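Local coordinates for nucleoside phosphorylase, putative (Trypanosoma brucei, PDB 3BJE), which catalyses the phosphorolysis of uridine, a reaction that yields uracil and ribose 1-phosphate, and works as a homodimer, at residues 190-195 against 204-209; 166-171 against 241-246. All coordinates share one frame; numbering follows the deposited sequence.

Contact 1: residues 190-195 against 204-209; sequences EIRRIV and IDIYTS
R192 reaches from helix 186-198 to D205 and I206, just ahead of strand 207-210. This helix packs on the loop and first residues of that strand, within the nucleoside phosphorylase fold. D205 sits at the centre of an inverse gamma turn. The strand pairs antiparallel with strand 161-169.

The polar part belongs to R192. Its CG lies anti to the backbone N (chi1 -165°), and the chain stays extended as far as NE, which carries the guanidinium to I206 O and D205 OD1. NE donates to I206 O over 2.9 Å, a fairly straight bond with an N-H...O angle of 164°. The carbonyl oxygen lies nearly in the guanidinium plane, though NE is tilted from the carbonyl plane. NH2 makes a salt bridge with D205 OD1 at 2.8 Å and a weak bond to the same I206 O. The carboxylate is turned almost perpendicular to the guanidinium, 86° between planes. One arginine edge thus grips a carbonyl and a carboxylate in adjacent residues, which limits its rotation.

The apolar part lies closer to the core. I191 CG2 meets T208 CG2 at 4.1 Å. The hydroxyl of T208 bonds to Q188 OE1 on the same helix, so the two branches of T208 divide between polar and apolar partners. I191 also packs on F279 and L281. The side chains of R192 and I206 run past each other in opposite senses, with R192 CG 4.1 Å from I206 CD1. The same methyl also meets V195, whose CG1 stands only 3.3 Å from I206 CD1, tighter than usual for two carbons.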
ATOM      1  N   GLU A 190      -5.530  -4.865 -26.635  1.00 17.67           N
ATOM      2  CA  GLU A 190      -5.675  -3.576 -27.303  1.00 18.59           C
ATOM      3  C   GLU A 190      -5.461  -2.415 -26.322  1.00 17.83           C
ATOM      4  O   GLU A 190      -4.766  -1.446 -26.633  1.00 18.99           O
ATOM      5  CB  GLU A 190      -7.057  -3.486 -27.962  1.00 21.00           C
ATOM      6  CG  GLU A 190      -7.319  -2.191 -28.723  1.00 20.44           C
ATOM      7  CD  GLU A 190      -6.393  -1.960 -29.926  1.00 24.44           C
ATOM      8  OE1 GLU A 190      -5.554  -2.836 -30.279  1.00 24.88           O
ATOM      9  OE2 GLU A 190      -6.518  -0.867 -30.516  1.00 24.95           O
ATOM     10  N   ILE A 191      -6.034  -2.527 -25.122  1.00 17.31           N
ATOM     11  CA  ILE A 191      -5.802  -1.517 -24.085  1.00 18.82           C
ATOM     12  C   ILE A 191      -4.302  -1.394 -23.805  1.00 17.82           C
ATOM     13  O   ILE A 191      -3.758  -0.299 -23.802  1.00 19.50           O
ATOM     14  CB  ILE A 191      -6.584  -1.839 -22.771  1.00 18.57           C
ATOM     15  CG1 ILE A 191      -8.085  -1.642 -22.991  1.00 18.14           C
ATOM     16  CG2 ILE A 191      -6.081  -0.971 -21.610  1.00 18.31           C
ATOM     17  CD1 ILE A 191      -8.972  -2.175 -21.862  1.00 20.51           C
ATOM     18  N   ARG A 192      -3.635  -2.519 -23.576  1.00 17.16           N
ATOM     19  CA  ARG A 192      -2.212  -2.469 -23.267  1.00 17.95           C
ATOM     20  C   ARG A 192      -1.426  -1.827 -24.410  1.00 18.33           C
ATOM     21  O   ARG A 192      -0.535  -1.008 -24.159  1.00 19.13           O
ATOM     22  CB  ARG A 192      -1.643  -3.844 -22.964  1.00 21.46           C
ATOM     23  CG  ARG A 192      -0.294  -3.730 -22.310  1.00 22.55           C
ATOM     24  CD  ARG A 192       0.235  -5.065 -21.871  1.00 22.27           C
ATOM     25  NE  ARG A 192       1.448  -4.872 -21.076  1.00 23.25           N
ATOM     26  CZ  ARG A 192       2.663  -4.696 -21.579  1.00 25.08           C
ATOM     27  NH1 ARG A 192       2.875  -4.691 -22.890  1.00 23.67           N
ATOM     28  NH2 ARG A 192       3.686  -4.531 -20.757  1.00 24.46           N
ATOM     29  N   ARG A 193      -1.750  -2.194 -25.649  1.00 18.27           N
ATOM     30  CA  ARG A 193      -1.055  -1.654 -26.821  1.00 18.67           C
ATOM     31  C   ARG A 193      -1.213  -0.135 -26.872  1.00 16.97           C
ATOM     32  O   ARG A 193      -0.235   0.587 -27.068  1.00 18.34           O
ATOM     33  CB  ARG A 193      -1.579  -2.284 -28.132  1.00 18.62           C
ATOM     34  CG  ARG A 193      -0.897  -1.755 -29.389  1.00 19.48           C
ATOM     35  CD  ARG A 193      -1.552  -2.285 -30.648  1.00 21.49           C
ATOM     36  NE  ARG A 193      -2.813  -1.616 -30.979  1.00 24.27           N
ATOM     37  CZ  ARG A 193      -2.917  -0.504 -31.712  1.00 26.25           C
ATOM     38  NH1 ARG A 193      -1.837   0.127 -32.161  1.00 26.48           N
ATOM     39  NH2 ARG A 193      -4.119   0.003 -31.973  1.00 28.99           N
ATOM     40  N   ILE A 194      -2.439   0.350 -26.722  1.00 18.65           N
ATOM     41  CA  ILE A 194      -2.702   1.775 -26.810  1.00 16.29           C
ATOM     42  C   ILE A 194      -2.004   2.520 -25.680  1.00 17.78           C
ATOM     43  O   ILE A 194      -1.339   3.524 -25.905  1.00 17.79           O
ATOM     44  CB  ILE A 194      -4.228   2.065 -26.824  1.00 17.82           C
ATOM     45  CG1 ILE A 194      -4.850   1.571 -28.129  1.00 19.30           C
ATOM     46  CG2 ILE A 194      -4.526   3.553 -26.645  1.00 17.04           C
ATOM     47  CD1 ILE A 194      -4.463   2.382 -29.370  1.00 21.46           C
ATOM     48  N   VAL A 195      -2.116   2.014 -24.461  1.00 17.11           N
ATOM     49  CA  VAL A 195      -1.468   2.672 -23.323  1.00 18.02           C
ATOM     50  C   VAL A 195       0.061   2.698 -23.485  1.00 17.86           C
ATOM     51  O   VAL A 195       0.704   3.716 -23.211  1.00 19.63           O
ATOM     52  CB  VAL A 195      -1.849   1.990 -21.974  1.00 18.32           C
ATOM     53  CG1 VAL A 195      -1.031   2.586 -20.825  1.00 23.18           C
ATOM     54  CG2 VAL A 195      -3.337   2.166 -21.695  1.00 21.01           C
ATOM     55  N   ILE A 204       6.847   1.472 -18.428  1.00 18.68           N
ATOM     56  CA  ILE A 204       6.418   0.591 -17.332  1.00 18.47           C
ATOM     57  C   ILE A 204       5.815  -0.686 -17.898  1.00 17.67           C
ATOM     58  O   ILE A 204       5.043  -0.642 -18.836  1.00 17.57           O
ATOM     59  CB  ILE A 204       5.351   1.291 -16.452  1.00 18.15           C
ATOM     60  CG1 ILE A 204       5.876   2.646 -15.950  1.00 18.87           C
ATOM     61  CG2 ILE A 204       4.903   0.406 -15.276  1.00 17.15           C
ATOM     62  CD1 ILE A 204       7.013   2.522 -14.909  1.00 19.79           C
ATOM     63  N   ASP A 205       6.135  -1.828 -17.297  1.00 18.16           N
ATOM     64  CA  ASP A 205       5.533  -3.115 -17.689  1.00 18.12           C
ATOM     65  C   ASP A 205       4.126  -3.206 -17.066  1.00 18.22           C
ATOM     66  O   ASP A 205       3.867  -3.997 -16.157  1.00 18.42           O
ATOM     67  CB  ASP A 205       6.420  -4.295 -17.257  1.00 18.30           C
ATOM     68  CG  ASP A 205       5.920  -5.629 -17.759  1.00 23.52           C
ATOM     69  OD1 ASP A 205       5.013  -5.684 -18.617  1.00 23.51           O
ATOM     70  OD2 ASP A 205       6.448  -6.655 -17.299  1.00 23.86           O
ATOM     71  N   ILE A 206       3.214  -2.371 -17.559  1.00 18.98           N
ATOM     72  CA  ILE A 206       1.832  -2.354 -17.064  1.00 18.44           C
ATOM     73  C   ILE A 206       1.108  -3.671 -17.332  1.00 20.39           C
ATOM     74  O   ILE A 206       1.474  -4.428 -18.240  1.00 20.00           O
ATOM     75  CB  ILE A 206       1.018  -1.189 -17.651  1.00 20.65           C
ATOM     76  CG1 ILE A 206       0.939  -1.296 -19.178  1.00 23.56           C
ATOM     77  CG2 ILE A 206       1.654   0.132 -17.267  1.00 21.16           C
ATOM     78  CD1 ILE A 206      -0.133  -0.431 -19.800  1.00 27.67           C
ATOM     79  N   TYR A 207       0.101  -3.956 -16.519  1.00 18.88           N
ATOM     80  CA  TYR A 207      -0.772  -5.069 -16.785  1.00 17.83           C
ATOM     81  C   TYR A 207      -2.218  -4.592 -16.914  1.00 19.45           C
ATOM     82  O   TYR A 207      -2.499  -3.403 -16.776  1.00 20.03           O
ATOM     83  CB  TYR A 207      -0.634  -6.148 -15.734  1.00 18.13           C
ATOM     84  CG  TYR A 207      -1.040  -5.798 -14.327  1.00 18.81           C
ATOM     85  CD1 TYR A 207      -2.291  -6.162 -13.832  1.00 19.99           C
ATOM     86  CD2 TYR A 207      -0.163  -5.143 -13.470  1.00 18.62           C
ATOM     87  CE1 TYR A 207      -2.664  -5.856 -12.534  1.00 18.31           C
ATOM     88  CE2 TYR A 207      -0.524  -4.833 -12.162  1.00 20.24           C
ATOM     89  CZ  TYR A 207      -1.783  -5.206 -11.698  1.00 19.69           C
ATOM     90  OH  TYR A 207      -2.156  -4.974 -10.386  1.00 19.39           O
ATOM     91  N   THR A 208      -3.116  -5.519 -17.256  1.00 20.19           N
ATOM     92  CA  THR A 208      -4.526  -5.215 -17.378  1.00 21.63           C
ATOM     93  C   THR A 208      -5.361  -6.257 -16.658  1.00 22.35           C
ATOM     94  O   THR A 208      -4.884  -7.354 -16.343  1.00 21.06           O
ATOM     95  CB  THR A 208      -4.954  -5.172 -18.857  1.00 21.13           C
ATOM     96  OG1 THR A 208      -4.664  -6.427 -19.472  1.00 22.78           O
ATOM     97  CG2 THR A 208      -4.220  -4.040 -19.642  1.00 22.61           C
ATOM     98  N   SER A 209      -6.616  -5.914 -16.432  1.00 20.79           N
ATOM     99  CA  SER A 209      -7.625  -6.877 -15.973  1.00 20.18           C
ATOM    100  C   SER A 209      -9.024  -6.371 -16.341  1.00 19.20           C
ATOM    101  O   SER A 209      -9.189  -5.435 -17.138  1.00 20.85           O
ATOM    102  CB  SER A 209      -7.493  -7.118 -14.463  1.00 22.07           C
ATOM    103  OG  SER A 209      -8.229  -8.263 -14.037  1.00 21.97           O
TER

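Contact 2: residues 166-171 against 241-246; sequences HAIGMD and IGTTAT
I168 and A245 are partners in a parallel beta ladder between strands 161-169 and 239-246. A167 pairs with T244 and G169 with T246. The strands belong to the central beta structure of the nucleoside phosphorylase fold. H166 O accepts from T244 N, and I168 N donates to T244 O over 2.8 Å. I168 O then takes T246 N at 2.8 Å, in an almost straight bond (175°). The ladder ends where M170 N donates to T246 O over 2.8 Å; D171 N adds a weak bond to that oxygen.

The side chain of M170 folds over this end of the ladder. CB lies 3.1 Å from T246 O. With CG set beside the backbone N (chi1 -52°), CG too stays close to that oxygen. SD comes next, 4.1 Å from A245 CB. A bend at chi3 (-64°) then turns CE back over the strand. There CE touches A245 CB at 4.0 Å and T246 O at 3.6 Å. At the other end, I168 CD1 meets T243 CG2 at 3.6 Å, the two side chains crossing at about a right angle.

T246 OG1 bonds to S296 N and to OE2 of E292, a residue that lines the ribose phosphate and uracil pockets; T246 itself lies near the bound ribose phosphate without touching it. The M170 carbonyl accepts from Y176 and N172 of the second subunit. Helix 186-198 packs on I168 through I191 and V195, strand 284-292 runs parallel to 239-246, and V97 of helix 97-112 touches D171 and T246.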
ATOM      1  N   HIS A 166     -12.875  -2.470 -17.641  1.00 15.23           N
ATOM      2  CA  HIS A 166     -11.473  -2.905 -17.702  1.00 14.27           C
ATOM      3  C   HIS A 166     -10.625  -2.115 -16.721  1.00 14.06           C
ATOM      4  O   HIS A 166     -11.043  -1.078 -16.215  1.00 16.08           O
ATOM      5  CB  HIS A 166     -10.926  -2.753 -19.130  1.00 14.41           C
ATOM      6  CG  HIS A 166     -11.666  -3.583 -20.137  1.00 14.08           C
ATOM      7  ND1 HIS A 166     -12.725  -3.090 -20.865  1.00 15.95           N
ATOM      8  CD2 HIS A 166     -11.522  -4.879 -20.513  1.00 18.35           C
ATOM      9  CE1 HIS A 166     -13.198  -4.041 -21.655  1.00 15.34           C
ATOM     10  NE2 HIS A 166     -12.476  -5.134 -21.474  1.00 16.31           N
ATOM     11  N   ALA A 167      -9.445  -2.649 -16.430  1.00 15.00           N
ATOM     12  CA  ALA A 167      -8.505  -2.012 -15.519  1.00 16.42           C
ATOM     13  C   ALA A 167      -7.104  -2.016 -16.121  1.00 16.95           C
ATOM     14  O   ALA A 167      -6.701  -2.972 -16.771  1.00 14.30           O
ATOM     15  CB  ALA A 167      -8.472  -2.760 -14.207  1.00 15.68           C
ATOM     16  N   ILE A 168      -6.376  -0.929 -15.879  1.00 15.05           N
ATOM     17  CA  ILE A 168      -4.948  -0.842 -16.162  1.00 15.00           C
ATOM     18  C   ILE A 168      -4.199  -0.854 -14.846  1.00 15.47           C
ATOM     19  O   ILE A 168      -4.447  -0.011 -13.982  1.00 14.99           O
ATOM     20  CB  ILE A 168      -4.594   0.451 -16.893  1.00 15.11           C
ATOM     21  CG1 ILE A 168      -5.341   0.548 -18.231  1.00 17.21           C
ATOM     22  CG2 ILE A 168      -3.071   0.541 -17.140  1.00 16.44           C
ATOM     23  CD1 ILE A 168      -5.571   1.985 -18.683  1.00 18.14           C
ATOM     24  N   GLY A 169      -3.304  -1.829 -14.680  1.00 14.76           N
ATOM     25  CA  GLY A 169      -2.405  -1.888 -13.539  1.00 15.23           C
ATOM     26  C   GLY A 169      -1.151  -1.109 -13.836  1.00 15.43           C
ATOM     27  O   GLY A 169      -0.291  -1.575 -14.564  1.00 15.73           O
ATOM     28  N   MET A 170      -1.057   0.096 -13.284  1.00 14.56           N
ATOM     29  CA  MET A 170       0.185   0.869 -13.329  1.00 13.62           C
ATOM     30  C   MET A 170       1.112   0.492 -12.160  1.00 13.47           C
ATOM     31  O   MET A 170       2.284   0.851 -12.147  1.00 13.67           O
ATOM     32  CB  MET A 170      -0.113   2.361 -13.314  1.00 14.93           C
ATOM     33  CG  MET A 170      -1.122   2.783 -14.385  1.00 15.20           C
ATOM     34  SD  MET A 170      -1.374   4.565 -14.511  1.00 15.51           S
ATOM     35  CE  MET A 170      -2.076   4.900 -12.880  1.00 17.14           C
ATOM     36  N   ASP A 171       0.533  -0.154 -11.159  1.00 14.71           N
ATOM     37  CA  ASP A 171       1.253  -0.772 -10.074  1.00 13.57           C
ATOM     38  C   ASP A 171       1.960  -2.023 -10.604  1.00 13.54           C
ATOM     39  O   ASP A 171       1.835  -2.359 -11.793  1.00 15.68           O
ATOM     40  CB  ASP A 171       0.249  -1.178  -9.013  1.00 12.90           C
ATOM     41  CG  ASP A 171      -0.740  -2.204  -9.541  1.00 15.46           C
ATOM     42  OD1 ASP A 171      -1.600  -1.861 -10.399  1.00 14.70           O
ATOM     43  OD2 ASP A 171      -0.616  -3.390  -9.138  1.00 16.48           O
ATOM     44  N   ILE A 241     -19.218   4.198 -16.944  1.00 17.07           N
ATOM     45  CA  ILE A 241     -18.534   2.908 -17.011  1.00 18.29           C
ATOM     46  C   ILE A 241     -17.339   3.024 -17.931  1.00 17.83           C
ATOM     47  O   ILE A 241     -17.454   3.568 -19.029  1.00 19.51           O
ATOM     48  CB  ILE A 241     -19.405   1.776 -17.590  1.00 22.08           C
ATOM     49  CG1 ILE A 241     -20.795   1.760 -16.953  1.00 27.77           C
ATOM     50  CG2 ILE A 241     -18.680   0.428 -17.409  1.00 21.11           C
ATOM     51  CD1 ILE A 241     -21.825   1.052 -17.796  1.00 34.18           C
ATOM     52  N   GLY A 242     -16.212   2.466 -17.509  1.00 15.67           N
ATOM     53  CA  GLY A 242     -15.019   2.537 -18.334  1.00 16.31           C
ATOM     54  C   GLY A 242     -13.814   1.931 -17.669  1.00 17.11           C
ATOM     55  O   GLY A 242     -13.932   1.145 -16.728  1.00 18.89           O
ATOM     56  N   THR A 243     -12.644   2.321 -18.158  1.00 14.99           N
ATOM     57  CA  THR A 243     -11.406   1.731 -17.696  1.00 15.61           C
ATOM     58  C   THR A 243     -10.883   2.496 -16.492  1.00 16.57           C
ATOM     59  O   THR A 243     -10.834   3.732 -16.492  1.00 16.10           O
ATOM     60  CB  THR A 243     -10.366   1.709 -18.839  1.00 14.76           C
ATOM     61  OG1 THR A 243     -10.823   0.839 -19.874  1.00 17.53           O
ATOM     62  CG2 THR A 243      -9.019   1.206 -18.351  1.00 15.23           C
ATOM     63  N   THR A 244     -10.492   1.742 -15.465  1.00 14.22           N
ATOM     64  CA  THR A 244      -9.900   2.298 -14.259  1.00 16.79           C
ATOM     65  C   THR A 244      -8.383   2.092 -14.290  1.00 15.72           C
ATOM     66  O   THR A 244      -7.907   0.957 -14.468  1.00 15.43           O
ATOM     67  CB  THR A 244     -10.485   1.614 -12.999  1.00 15.98           C
ATOM     68  OG1 THR A 244     -11.913   1.779 -13.006  1.00 16.56           O
ATOM     69  CG2 THR A 244      -9.854   2.199 -11.702  1.00 15.52           C
ATOM     70  N   ALA A 245      -7.612   3.168 -14.124  1.00 14.21           N
ATOM     71  CA  ALA A 245      -6.155   3.072 -14.011  1.00 16.41           C
ATOM     72  C   ALA A 245      -5.759   3.084 -12.546  1.00 16.19           C
ATOM     73  O   ALA A 245      -6.112   4.005 -11.812  1.00 16.49           O
ATOM     74  CB  ALA A 245      -5.492   4.237 -14.756  1.00 15.27           C
ATOM     75  N   THR A 246      -5.040   2.057 -12.121  1.00 16.04           N
ATOM     76  CA  THR A 246      -4.629   1.924 -10.741  1.00 15.12           C
ATOM     77  C   THR A 246      -3.130   2.201 -10.556  1.00 15.70           C
ATOM     78  O   THR A 246      -2.284   1.663 -11.263  1.00 16.29           O
ATOM     79  CB  THR A 246      -4.950   0.518 -10.208  1.00 16.32           C
ATOM     80  OG1 THR A 246      -6.360   0.284 -10.304  1.00 16.43           O
ATOM     81  CG2 THR A 246      -4.478   0.311  -8.734  1.00 13.97           C
TER

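From the N terminus, the chain passes through several earlier strands and helix 97-112 before it reaches strand 161-169 and turns off at residues 170-171. Helix 186-198 follows, then a connecting loop leading into strand 207-210. Contact 1 closes this small loop, with eight residues between its segments. The chain goes on through helix 213-228 to strand 239-246, where contact 2 closes a longer loop of 69 residues. Contact 1 is nested inside it. The two touch directly, their centres about 9 Å apart. Strand 161-169 lies between 207-210 and 239-246 and pairs with both. Y207 O meets G169 N, and Y207 OH probably bonds to D171 OD2. I191 CD1 packs on H166 CB, joining helix and strand.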